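Local coordinates for protein ESSB (Geobacillus thermodenitrificans, PDB 2YNQ) that forms an integral membrane component of the type VII secretion system, this chain being its extracellular part, at residues Ser25-Thr30 against Tyr45-Ser50; Met78-Tyr83 against Arg102-Tyr107; Tyr107-Tyr112 against Gln136-Tyr141; Glu114-Asp119 against Lys129-Ile134. All blocks are in the same frame, centred on the assembly; numbering follows the deposited sequence.

Contact 1: residues Ser25-Thr30 against Tyr45-Ser50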
# COMPACT_ATOMS: atom_id res chain seq x y z
N SER D 25 6.70 11.50 8.03
CA SER D 25 7.95 10.79 7.82
C SER D 25 8.92 11.09 8.94
O SER D 25 9.56 10.19 9.49
CB SER D 25 8.61 11.16 6.48
OG SER D 25 7.68 11.07 5.40
N ASP D 26 8.98 12.35 9.33
CA ASP D 26 9.95 12.81 10.30
C ASP D 26 9.58 12.36 11.71
O ASP D 26 10.47 12.11 12.54
CB ASP D 26 10.10 14.33 10.22
CG ASP D 26 11.50 14.80 10.53
OD1 ASP D 26 12.31 14.02 11.11
OD2 ASP D 26 11.80 15.98 10.21
N VAL D 27 8.28 12.24 11.98
CA VAL D 27 7.80 11.67 13.23
C VAL D 27 8.29 10.24 13.34
O VAL D 27 8.79 9.83 14.39
CB VAL D 27 6.25 11.66 13.30
CG1 VAL D 27 5.76 10.77 14.43
CG2 VAL D 27 5.71 13.07 13.44
N ILE D 28 8.15 9.49 12.24
CA ILE D 28 8.52 8.09 12.15
C ILE D 28 10.01 7.88 12.43
O ILE D 28 10.33 7.08 13.28
CB ILE D 28 8.09 7.46 10.79
CG1 ILE D 28 6.57 7.23 10.81
CG2 ILE D 28 8.85 6.15 10.48
CD1 ILE D 28 5.93 7.11 9.42
N THR D 29 10.89 8.62 11.75
CA THR D 29 12.32 8.47 12.01
C THR D 29 12.75 8.96 13.39
O THR D 29 13.68 8.43 13.99
CB THR D 29 13.21 9.07 10.91
OG1 THR D 29 12.90 10.44 10.75
CG2 THR D 29 12.97 8.36 9.57
N THR D 30 12.04 9.95 13.93
CA THR D 30 12.32 10.40 15.30
C THR D 30 12.11 9.28 16.31
O THR D 30 12.85 9.17 17.28
CB THR D 30 11.47 11.64 15.65
OG1 THR D 30 11.87 12.71 14.81
CG2 THR D 30 11.64 12.05 17.12
N TYR D 45 -0.46 7.65 19.52
CA TYR D 45 -1.40 8.28 18.60
C TYR D 45 -0.68 8.96 17.45
O TYR D 45 -1.06 8.79 16.28
CB TYR D 45 -2.28 9.32 19.33
CG TYR D 45 -3.09 10.19 18.39
CD1 TYR D 45 -4.16 9.66 17.68
CD2 TYR D 45 -2.78 11.55 18.22
CE1 TYR D 45 -4.90 10.46 16.80
CE2 TYR D 45 -3.52 12.36 17.34
CZ TYR D 45 -4.58 11.81 16.64
OH TYR D 45 -5.35 12.58 15.75
N GLU D 46 0.35 9.74 17.78
CA GLU D 46 1.14 10.46 16.79
C GLU D 46 1.80 9.49 15.81
O GLU D 46 1.73 9.70 14.59
CB GLU D 46 2.22 11.33 17.46
CG GLU D 46 1.68 12.53 18.25
CD GLU D 46 2.77 13.30 19.04
OE1 GLU D 46 3.99 13.10 18.82
OE2 GLU D 46 2.42 14.13 19.91
N LEU D 47 2.44 8.45 16.34
CA LEU D 47 3.18 7.48 15.53
C LEU D 47 2.22 6.67 14.64
O LEU D 47 2.41 6.58 13.43
CB LEU D 47 3.99 6.54 16.43
CG LEU D 47 5.01 5.63 15.73
CD1 LEU D 47 5.91 6.43 14.74
CD2 LEU D 47 5.87 4.85 16.75
N ALA D 48 1.16 6.17 15.26
CA ALA D 48 0.21 5.34 14.56
C ALA D 48 -0.47 6.15 13.49
O ALA D 48 -0.64 5.66 12.37
CB ALA D 48 -0.79 4.73 15.53
N SER D 49 -0.82 7.40 13.80
CA SER D 49 -1.43 8.24 12.77
C SER D 49 -0.45 8.41 11.66
O SER D 49 -0.82 8.32 10.50
CB SER D 49 -1.88 9.62 13.26
OG SER D 49 -2.77 9.50 14.35
N SER D 50 0.81 8.62 12.02
CA SER D 50 1.81 8.90 11.01
C SER D 50 1.99 7.68 10.10
O SER D 50 2.05 7.84 8.88
CB SER D 50 3.13 9.34 11.62
OG SER D 50 2.96 10.57 12.30

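Contact 2: residues Met78-Tyr83 against Arg102-Tyr107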
# COMPACT_ATOMS: atom_id res chain seq x y z
N MET D 78 -3.66 1.06 17.53
CA MET D 78 -2.48 1.86 17.32
C MET D 78 -1.26 0.98 17.16
O MET D 78 -0.46 1.18 16.24
CB MET D 78 -2.29 2.85 18.47
CG MET D 78 -3.39 3.92 18.50
SD MET D 78 -3.17 5.11 19.84
CE MET D 78 -4.71 6.00 19.75
N LEU D 79 -1.13 -0.02 18.02
CA LEU D 79 -0.01 -0.95 17.95
C LEU D 79 -0.03 -1.73 16.65
O LEU D 79 1.01 -1.90 16.01
CB LEU D 79 0.01 -1.89 19.15
CG LEU D 79 0.34 -1.20 20.48
CD1 LEU D 79 0.16 -2.15 21.72
CD2 LEU D 79 1.75 -0.58 20.44
N TYR D 80 -1.22 -2.18 16.23
CA TYR D 80 -1.37 -2.86 14.95
C TYR D 80 -0.74 -2.03 13.82
O TYR D 80 0.11 -2.53 13.09
CB TYR D 80 -2.83 -3.11 14.64
CG TYR D 80 -3.02 -3.66 13.25
CD1 TYR D 80 -3.00 -5.03 13.03
CD2 TYR D 80 -3.22 -2.82 12.15
CE1 TYR D 80 -3.16 -5.56 11.74
CE2 TYR D 80 -3.39 -3.34 10.86
CZ TYR D 80 -3.36 -4.71 10.67
OH TYR D 80 -3.52 -5.27 9.42
N TRP D 81 -1.16 -0.77 13.70
CA TRP D 81 -0.69 0.05 12.58
C TRP D 81 0.78 0.40 12.68
O TRP D 81 1.46 0.52 11.65
CB TRP D 81 -1.58 1.29 12.40
CG TRP D 81 -2.90 0.88 11.79
CD1 TRP D 81 -4.12 0.83 12.40
CD2 TRP D 81 -3.10 0.39 10.44
NE1 TRP D 81 -5.07 0.35 11.52
CE2 TRP D 81 -4.47 0.10 10.31
CE3 TRP D 81 -2.25 0.19 9.34
CZ2 TRP D 81 -5.02 -0.40 9.12
CZ3 TRP D 81 -2.80 -0.30 8.16
CH2 TRP D 81 -4.17 -0.59 8.05
N ILE D 82 1.28 0.55 13.90
CA ILE D 82 2.68 0.84 14.09
C ILE D 82 3.51 -0.37 13.64
O ILE D 82 4.53 -0.21 12.94
CB ILE D 82 3.00 1.22 15.56
CG1 ILE D 82 2.37 2.58 15.92
CG2 ILE D 82 4.52 1.20 15.79
CD1 ILE D 82 2.33 2.92 17.45
N TYR D 83 3.07 -1.58 13.99
CA TYR D 83 3.81 -2.77 13.53
C TYR D 83 3.69 -3.00 12.04
O TYR D 83 4.66 -3.45 11.39
CB TYR D 83 3.37 -4.05 14.23
CG TYR D 83 3.53 -4.05 15.72
CD1 TYR D 83 4.69 -3.57 16.33
CD2 TYR D 83 2.52 -4.59 16.52
CE1 TYR D 83 4.81 -3.60 17.73
CE2 TYR D 83 2.64 -4.63 17.89
CZ TYR D 83 3.78 -4.13 18.49
OH TYR D 83 3.86 -4.20 19.87
N ARG D 102 -11.49 -8.95 11.42
CA ARG D 102 -11.30 -9.82 10.24
C ARG D 102 -10.41 -9.20 9.16
O ARG D 102 -9.40 -9.79 8.77
CB ARG D 102 -12.65 -10.23 9.64
CG ARG D 102 -12.54 -11.19 8.48
CD ARG D 102 -13.39 -10.71 7.31
NE ARG D 102 -14.77 -10.52 7.72
CZ ARG D 102 -15.44 -9.37 7.65
NH1 ARG D 102 -14.90 -8.27 7.17
NH2 ARG D 102 -16.70 -9.35 8.07
N ASP D 103 -10.76 -8.01 8.72
CA ASP D 103 -10.05 -7.36 7.63
C ASP D 103 -8.65 -6.94 8.00
O ASP D 103 -7.79 -6.81 7.12
CB ASP D 103 -10.87 -6.22 7.07
CG ASP D 103 -12.26 -6.69 6.63
OD1 ASP D 103 -12.37 -7.82 6.09
OD2 ASP D 103 -13.24 -5.95 6.85
N LEU D 104 -8.39 -6.77 9.30
CA LEU D 104 -7.06 -6.47 9.75
C LEU D 104 -6.21 -7.74 9.72
O LEU D 104 -5.03 -7.68 9.38
CB LEU D 104 -7.05 -5.78 11.13
CG LEU D 104 -7.57 -4.33 11.21
CD1 LEU D 104 -7.22 -3.70 12.55
CD2 LEU D 104 -7.07 -3.44 10.10
N ILE D 105 -6.80 -8.88 10.06
CA ILE D 105 -6.10 -10.16 9.94
C ILE D 105 -5.75 -10.38 8.49
O ILE D 105 -4.60 -10.69 8.15
CB ILE D 105 -6.92 -11.36 10.49
CG1 ILE D 105 -7.23 -11.15 11.98
CG2 ILE D 105 -6.18 -12.67 10.23
CD1 ILE D 105 -8.27 -12.14 12.59
N VAL D 106 -6.72 -10.18 7.60
CA VAL D 106 -6.44 -10.36 6.19
C VAL D 106 -5.32 -9.43 5.73
O VAL D 106 -4.40 -9.85 5.02
CB VAL D 106 -7.69 -10.15 5.31
CG1 VAL D 106 -7.29 -10.07 3.87
CG2 VAL D 106 -8.69 -11.27 5.54
N TYR D 107 -5.39 -8.16 6.13
CA TYR D 107 -4.37 -7.21 5.68
C TYR D 107 -2.97 -7.60 6.17
O TYR D 107 -1.98 -7.52 5.41
CB TYR D 107 -4.72 -5.81 6.12
CG TYR D 107 -3.83 -4.79 5.48
CD1 TYR D 107 -4.03 -4.41 4.15
CD2 TYR D 107 -2.80 -4.20 6.19
CE1 TYR D 107 -3.22 -3.48 3.54
CE2 TYR D 107 -1.98 -3.25 5.60
CZ TYR D 107 -2.19 -2.90 4.28
OH TYR D 107 -1.35 -1.99 3.69

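Contact 3: residues Tyr107-Tyr112 against Gln136-Tyr141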
# COMPACT_ATOMS: atom_id res chain seq x y z
N TYR D 107 -5.39 -8.16 6.13
CA TYR D 107 -4.37 -7.21 5.68
C TYR D 107 -2.97 -7.60 6.17
O TYR D 107 -1.98 -7.52 5.41
CB TYR D 107 -4.72 -5.81 6.12
CG TYR D 107 -3.83 -4.79 5.48
CD1 TYR D 107 -4.03 -4.41 4.15
CD2 TYR D 107 -2.80 -4.20 6.19
CE1 TYR D 107 -3.22 -3.48 3.54
CE2 TYR D 107 -1.98 -3.25 5.60
CZ TYR D 107 -2.19 -2.90 4.28
OH TYR D 107 -1.35 -1.99 3.69
N ALA D 108 -2.88 -8.06 7.41
CA ALA D 108 -1.63 -8.51 7.98
C ALA D 108 -1.12 -9.78 7.29
O ALA D 108 0.08 -9.94 7.04
CB ALA D 108 -1.78 -8.71 9.46
N LEU D 109 -2.05 -10.67 6.94
CA LEU D 109 -1.71 -11.89 6.18
C LEU D 109 -1.09 -11.53 4.84
O LEU D 109 -0.09 -12.14 4.41
CB LEU D 109 -2.94 -12.78 6.00
CG LEU D 109 -3.31 -13.62 7.23
CD1 LEU D 109 -4.73 -14.17 7.12
CD2 LEU D 109 -2.28 -14.78 7.51
N LEU D 110 -1.67 -10.52 4.18
CA LEU D 110 -1.09 -10.01 2.92
C LEU D 110 0.33 -9.47 3.09
O LEU D 110 1.19 -9.79 2.29
CB LEU D 110 -2.00 -8.96 2.28
CG LEU D 110 -3.26 -9.56 1.64
CD1 LEU D 110 -4.25 -8.45 1.30
CD2 LEU D 110 -2.97 -10.46 0.40
N LYS D 111 0.59 -8.67 4.13
CA LYS D 111 1.95 -8.18 4.37
C LYS D 111 2.88 -9.34 4.70
O LYS D 111 4.03 -9.38 4.28
CB LYS D 111 1.99 -7.12 5.47
CG LYS D 111 1.36 -5.78 5.10
CD LYS D 111 1.92 -5.20 3.78
CE LYS D 111 1.66 -3.71 3.61
NZ LYS D 111 2.60 -2.84 4.43
N TYR D 112 2.37 -10.32 5.44
CA TYR D 112 3.18 -11.47 5.79
C TYR D 112 3.51 -12.30 4.54
O TYR D 112 4.62 -12.85 4.43
CB TYR D 112 2.45 -12.31 6.86
CG TYR D 112 3.19 -13.53 7.33
CD1 TYR D 112 4.54 -13.47 7.70
CD2 TYR D 112 2.54 -14.74 7.45
CE1 TYR D 112 5.22 -14.62 8.16
CE2 TYR D 112 3.20 -15.88 7.90
CZ TYR D 112 4.53 -15.82 8.25
OH TYR D 112 5.16 -16.98 8.68
N GLN D 136 -4.95 -19.72 1.53
CA GLN D 136 -6.09 -20.50 1.97
C GLN D 136 -6.78 -19.83 3.16
O GLN D 136 -8.01 -19.71 3.19
CB GLN D 136 -5.65 -21.96 2.27
CG GLN D 136 -6.78 -22.93 2.68
CD GLN D 136 -8.03 -22.83 1.80
OE1 GLN D 136 -9.06 -22.29 2.23
NE2 GLN D 136 -7.93 -23.34 0.57
N GLU D 137 -5.99 -19.35 4.12
CA GLU D 137 -6.54 -18.57 5.23
C GLU D 137 -7.20 -17.26 4.78
O GLU D 137 -8.28 -16.89 5.26
CB GLU D 137 -5.48 -18.29 6.28
CG GLU D 137 -6.07 -17.70 7.52
CD GLU D 137 -5.11 -17.69 8.67
OE1 GLU D 137 -3.92 -18.02 8.47
OE2 GLU D 137 -5.57 -17.37 9.79
N ILE D 138 -6.54 -16.55 3.87
CA ILE D 138 -7.11 -15.32 3.34
C ILE D 138 -8.44 -15.62 2.66
O ILE D 138 -9.44 -14.96 2.95
CB ILE D 138 -6.13 -14.61 2.36
CG1 ILE D 138 -5.02 -13.91 3.14
CG2 ILE D 138 -6.88 -13.62 1.45
CD1 ILE D 138 -3.77 -13.63 2.34
N LYS D 139 -8.46 -16.63 1.79
CA LYS D 139 -9.68 -16.98 1.08
C LYS D 139 -10.80 -17.39 2.04
O LYS D 139 -11.96 -17.01 1.84
CB LYS D 139 -9.44 -18.05 0.02
CG LYS D 139 -10.48 -17.99 -1.08
CD LYS D 139 -10.20 -18.91 -2.25
CE LYS D 139 -11.24 -18.65 -3.34
NZ LYS D 139 -11.08 -19.59 -4.48
N GLU D 140 -10.45 -18.11 3.09
CA GLU D 140 -11.40 -18.45 4.14
C GLU D 140 -12.07 -17.20 4.74
O GLU D 140 -13.31 -17.15 4.83
CB GLU D 140 -10.75 -19.35 5.21
CG GLU D 140 -11.75 -20.22 5.97
CD GLU D 140 -12.81 -20.84 5.05
OE1 GLU D 140 -12.43 -21.62 4.15
OE2 GLU D 140 -14.03 -20.54 5.22
N TYR D 141 -11.27 -16.20 5.14
CA TYR D 141 -11.78 -14.94 5.70
C TYR D 141 -12.55 -14.16 4.66
O TYR D 141 -13.60 -13.58 4.95
CB TYR D 141 -10.66 -14.06 6.25
CG TYR D 141 -10.10 -14.52 7.56
CD1 TYR D 141 -10.89 -14.60 8.70
CD2 TYR D 141 -8.75 -14.85 7.67
CE1 TYR D 141 -10.37 -15.03 9.92
CE2 TYR D 141 -8.22 -15.28 8.87
CZ TYR D 141 -9.03 -15.37 9.99
OH TYR D 141 -8.48 -15.78 11.17

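Contact 4: residues Glu114-Asp119 against Lys129-Ile134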
# COMPACT_ATOMS: atom_id res chain seq x y z
N GLU D 114 4.11 -11.16 1.59
CA GLU D 114 5.24 -10.49 0.94
C GLU D 114 6.56 -10.88 1.58
O GLU D 114 7.55 -11.11 0.90
CB GLU D 114 5.12 -8.97 1.04
CG GLU D 114 4.09 -8.31 0.16
CD GLU D 114 3.92 -6.84 0.52
OE1 GLU D 114 4.84 -6.28 1.17
OE2 GLU D 114 2.89 -6.24 0.17
N GLN D 115 6.56 -10.95 2.91
CA GLN D 115 7.76 -11.24 3.66
C GLN D 115 8.24 -12.67 3.41
O GLN D 115 9.45 -12.94 3.39
CB GLN D 115 7.53 -11.00 5.14
CG GLN D 115 8.77 -11.19 5.99
CD GLN D 115 8.48 -11.11 7.47
OE1 GLN D 115 7.74 -10.23 7.93
NE2 GLN D 115 9.08 -12.02 8.23
N ILE D 116 7.28 -13.58 3.21
CA ILE D 116 7.62 -14.95 2.85
C ILE D 116 8.21 -14.97 1.45
O ILE D 116 9.28 -15.54 1.23
CB ILE D 116 6.39 -15.90 2.96
CG1 ILE D 116 5.89 -15.99 4.41
CG2 ILE D 116 6.74 -17.29 2.42
CD1 ILE D 116 6.85 -16.71 5.37
N LYS D 117 7.52 -14.32 0.52
CA LYS D 117 7.97 -14.18 -0.87
C LYS D 117 9.44 -13.72 -0.92
O LYS D 117 10.24 -14.28 -1.67
CB LYS D 117 7.07 -13.21 -1.64
CG LYS D 117 7.00 -13.45 -3.14
CD LYS D 117 5.63 -13.97 -3.59
CE LYS D 117 5.56 -14.20 -5.11
NZ LYS D 117 4.14 -14.41 -5.57
N GLY D 118 9.79 -12.73 -0.11
CA GLY D 118 11.14 -12.17 -0.08
C GLY D 118 12.16 -12.89 0.78
O GLY D 118 13.37 -12.70 0.61
N ASP D 119 11.69 -13.73 1.71
CA ASP D 119 12.58 -14.44 2.63
C ASP D 119 13.60 -15.31 1.89
O ASP D 119 13.25 -16.06 0.98
CB ASP D 119 11.76 -15.29 3.61
CG ASP D 119 12.62 -15.91 4.70
OD1 ASP D 119 13.66 -16.53 4.39
OD2 ASP D 119 12.24 -15.78 5.87
N LYS D 129 4.70 -23.92 0.10
CA LYS D 129 3.77 -24.48 1.07
C LYS D 129 3.16 -23.37 1.93
O LYS D 129 1.94 -23.32 2.09
CB LYS D 129 4.46 -25.51 1.95
CG LYS D 129 3.54 -26.17 2.98
CD LYS D 129 4.28 -27.17 3.86
CE LYS D 129 3.35 -27.72 4.94
NZ LYS D 129 4.02 -28.73 5.80
N LYS D 130 4.01 -22.49 2.45
CA LYS D 130 3.57 -21.41 3.34
C LYS D 130 2.70 -20.37 2.64
O LYS D 130 1.66 -19.99 3.16
CB LYS D 130 4.74 -20.77 4.08
CG LYS D 130 4.32 -19.82 5.21
CD LYS D 130 5.03 -20.16 6.51
CE LYS D 130 4.07 -20.83 7.49
NZ LYS D 130 4.72 -21.20 8.78
N LEU D 131 3.11 -19.93 1.45
CA LEU D 131 2.26 -19.05 0.65
C LEU D 131 0.87 -19.65 0.51
O LEU D 131 -0.13 -18.94 0.63
CB LEU D 131 2.84 -18.82 -0.75
CG LEU D 131 3.98 -17.85 -1.05
CD1 LEU D 131 4.09 -16.76 -0.00
CD2 LEU D 131 5.29 -18.60 -1.20
N ASP D 132 0.82 -20.96 0.24
CA ASP D 132 -0.42 -21.68 0.02
C ASP D 132 -1.27 -21.74 1.28
O ASP D 132 -2.48 -21.48 1.22
CB ASP D 132 -0.13 -23.09 -0.54
CG ASP D 132 0.39 -23.06 -1.98
OD1 ASP D 132 0.15 -22.06 -2.68
OD2 ASP D 132 1.04 -24.04 -2.40
N GLU D 133 -0.65 -22.05 2.41
CA GLU D 133 -1.33 -21.95 3.70
C GLU D 133 -1.96 -20.56 3.89
O GLU D 133 -3.08 -20.44 4.39
CB GLU D 133 -0.38 -22.23 4.86
CG GLU D 133 0.21 -23.63 4.93
CD GLU D 133 1.16 -23.82 6.12
OE1 GLU D 133 1.15 -22.96 7.05
OE2 GLU D 133 1.91 -24.82 6.13
N ILE D 134 -1.23 -19.51 3.49
CA ILE D 134 -1.68 -18.13 3.75
C ILE D 134 -2.85 -17.77 2.88
O ILE D 134 -3.84 -17.22 3.35
CB ILE D 134 -0.52 -17.09 3.59
CG1 ILE D 134 0.40 -17.14 4.82
CG2 ILE D 134 -1.05 -15.68 3.42
CD1 ILE D 134 1.79 -16.62 4.55

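Contact 1: residues Ser25-Thr30 against Tyr45-Ser50
Val-27 meets Ser-50 where helix 24-31 crosses helix 41-53, and the pair illustrates how a hydroxyl can serve as a packing surface once its own helix has taken up its proton. Val-27 has CG1 anti to its backbone nitrogen (chi1 166°), which carries this methyl across to Ser-50 OG at 3.5 Å. The same oxygen lies 3.6 Å from Val-27 CB, so it nestles against the branch point of the valine. Ser-50 OG donates back to Glu-46 O at 2.7 Å, while Ser-50 N reaches that carbonyl oxygen from the opposite face of its plane. With an alanine at Ser-50 the methyl CG1 would probably lose its nearest neighbour across the contact, opening a small gap, and Glu-46 O would be left with the backbone amide alone.

One residue on, Ile-28 runs its longer branch between two partners: CG1 lies 4.1 Å from Leu-47 CD1, and CD1 ends over the backbone of Ser-50. Leu-47 CD1 in turn rests against the backbone of helix 24-31, 4.0 Å from Ile-28 CA. The two side chains cross at about a right angle, at the point where the CA atoms of Ile-28 and Leu-47 come within 6.3 Å.

The short axes pass 9.1 Å apart at 125°, a steep crossing rather than an antiparallel pairing. Beyond it, Glu-46 is hydrogen-bonded to Thr-16 and Ser-15 of helix 7-19, Leu-47 and Ala-48 pack on helix 75-85, and Ser-25 bonds to Asp-135 and Arg-113 of the second subunit.

Contact 2: residues Met78-Tyr83 against Arg102-Tyr107
Leu-104 sits over one face of the Tyr-80 ring, its CD1 methyl 4.1 Å from the ring centroid and only 9° off the normal, a CH-pi contact. At the edge of the same ring, in its plane, lies Trp-81 CG, and Tyr-80 CE2 in turn stands over a face of the indole. Tyr-107 presents its own edge to the phenol, with CD2 3.5 Å from Tyr-80 OH. The Trp-81 and Tyr-107 rings are inclined at 46°, neither stacked nor edge-to-face, and touch through Trp-81 CZ3 and Tyr-107 CE2.

These rings bridge helices 75-85 and 102-118, next but one along an all-helical chain. Their axes run nearly parallel 12.1 Å apart, too far for backbones to meet, and large side chains span the interval. Helix 89-99, between them in sequence, also packs on both, against Leu-79 and Ile-105.

With CG anti to its backbone nitrogen (chi1 173°), Tyr-80 extends toward the partner helix, and OH donates to Leu-104 O at 2.8 Å. Leu-104 CD2 rests against both rings where they meet, 3.8 Å from Trp-81 CZ2 and as far from Tyr-80 CE2. Both remaining polar ends are satisfied, Trp-81 NE1 by Ser-66 O and Tyr-107 OH by Glu-55.

Contact 3: residues Tyr107-Tyr112 against Gln136-Tyr141
Leu-109 and Ile-138 form the tight part of this contact, their CA atoms 7.0 Å apart. Ile-138 lays its long branch alongside the base of the leucine, CG1 lying 3.7 Å from Leu-109 CB. The terminal CD1 of Ile-138 then fits between two neighbours of the opposing helix, 3.8 Å from Leu-109 CB and equally far from Leu-110 CD2. Because Ile-138 holds CG1 anti to its carbonyl carbon (chi1 -76°), this branch is the one directed into the interface. Leu-110 meets it crosswise, at about a right angle, and also packs on Leu-57 of the second subunit, so the apolar patch continues across the dimer.

The two segments belong to an antiparallel helical hairpin, helix 102-118 against the long helix 124-152, with short axes 10.1 Å apart at 160°. Here two adjacent leucines of one helix receive a single isoleucine of the other, and no hydrogen bond crosses between the segments.

Toward Glu-137 and Tyr-141, both partly exposed, the contact becomes more polar and, at the tyrosine, looser. There Leu-109 CD1 reaches the aliphatic part of Glu-137, 3.8 Å from CG, and touches the Tyr-141 ring obliquely at 4.1 Å from CE2. Glu-137, extended beyond CG, crosses the leucine at about a right angle, with OE1 3.8 Å from Leu-109 CD2. Its carboxylate is not left to the apolar surface: OE2 forms a salt bridge with Arg-97 of helix 89-99. Leu-109 also packs on Leu-93 of that helix, while Gln-136, Lys-139 and Glu-140, further round helix 124-152, are exposed to solvent.

Contact 4: residues Glu114-Asp119 against Lys129-Ile134
Near the turn of the antiparallel hairpin made by helices 102-118 and 124-152, Ile-116 faces Leu-131, and its side chain is gripped from three positions of the longer helix. The short axes here run 9.9 Å apart at 169°, nearly antiparallel.

Each branch of the isoleucine has its own partner. CG2 presses on Leu-131 CD1 at 3.6 Å, the closest approach between the segments, and the same leucine methyl lies 3.8 Å from Ile-116 CB. The two side chains slide past each other in opposite directions. The second torsion of Ile-116 (chi2 -68°) folds CD1 to the side, where it meets the methylenes of Lys-130, 4.0 Å from CG. Ile-134, one turn beyond Lys-130, adds a more distant touch, its CD1 4.2 Å from Ile-116 CG1. A valine in place of Ile-116 would lack the outer methyl, which is likely to open a gap beside the Lys-130 methylenes, leaving them Tyr-112 but not this neighbour.

After Gly-118 the helix ends, and Asp-119 enters the turn, its carbonyl receiving a hydrogen bond from Lys-127. On the shorter helix, Glu-114 points away from the partner segment and bonds to Ser-56 of the second subunit.

Between the segments there is neither a hydrogen bond nor a salt bridge. Lys-130 helps through its carbon chain while its charged end leads away from the interface, so the fit of branched aliphatic groups, rather than directional bonds, probably sets how these two turns lie against each other.

In the fold
Contacts 1-3 come in series along an all-helical domain; both segments of contact 4 fall between those of contact 3. Contact 1, on helices 24-31 and 41-53, touches contact 2 through Ala-48 and Leu-47 packing on Met-78 and Ile-82, their centres about 16 Å apart. Contact 2 lies about 4 Å from the centre of the chain and shares Tyr-107 and helix 102-118 with contact 3. Contacts 3 and 4, with centres about 11 Å apart, are successive levels of one hairpin, contact 4 nearer its turn; they meet where Tyr-112 packs on Ile-134. Contact 1 lies across the chain's centre from that hairpin, yet its Ser-25 bonds to the hairpin of the second subunit, consistent with self-association.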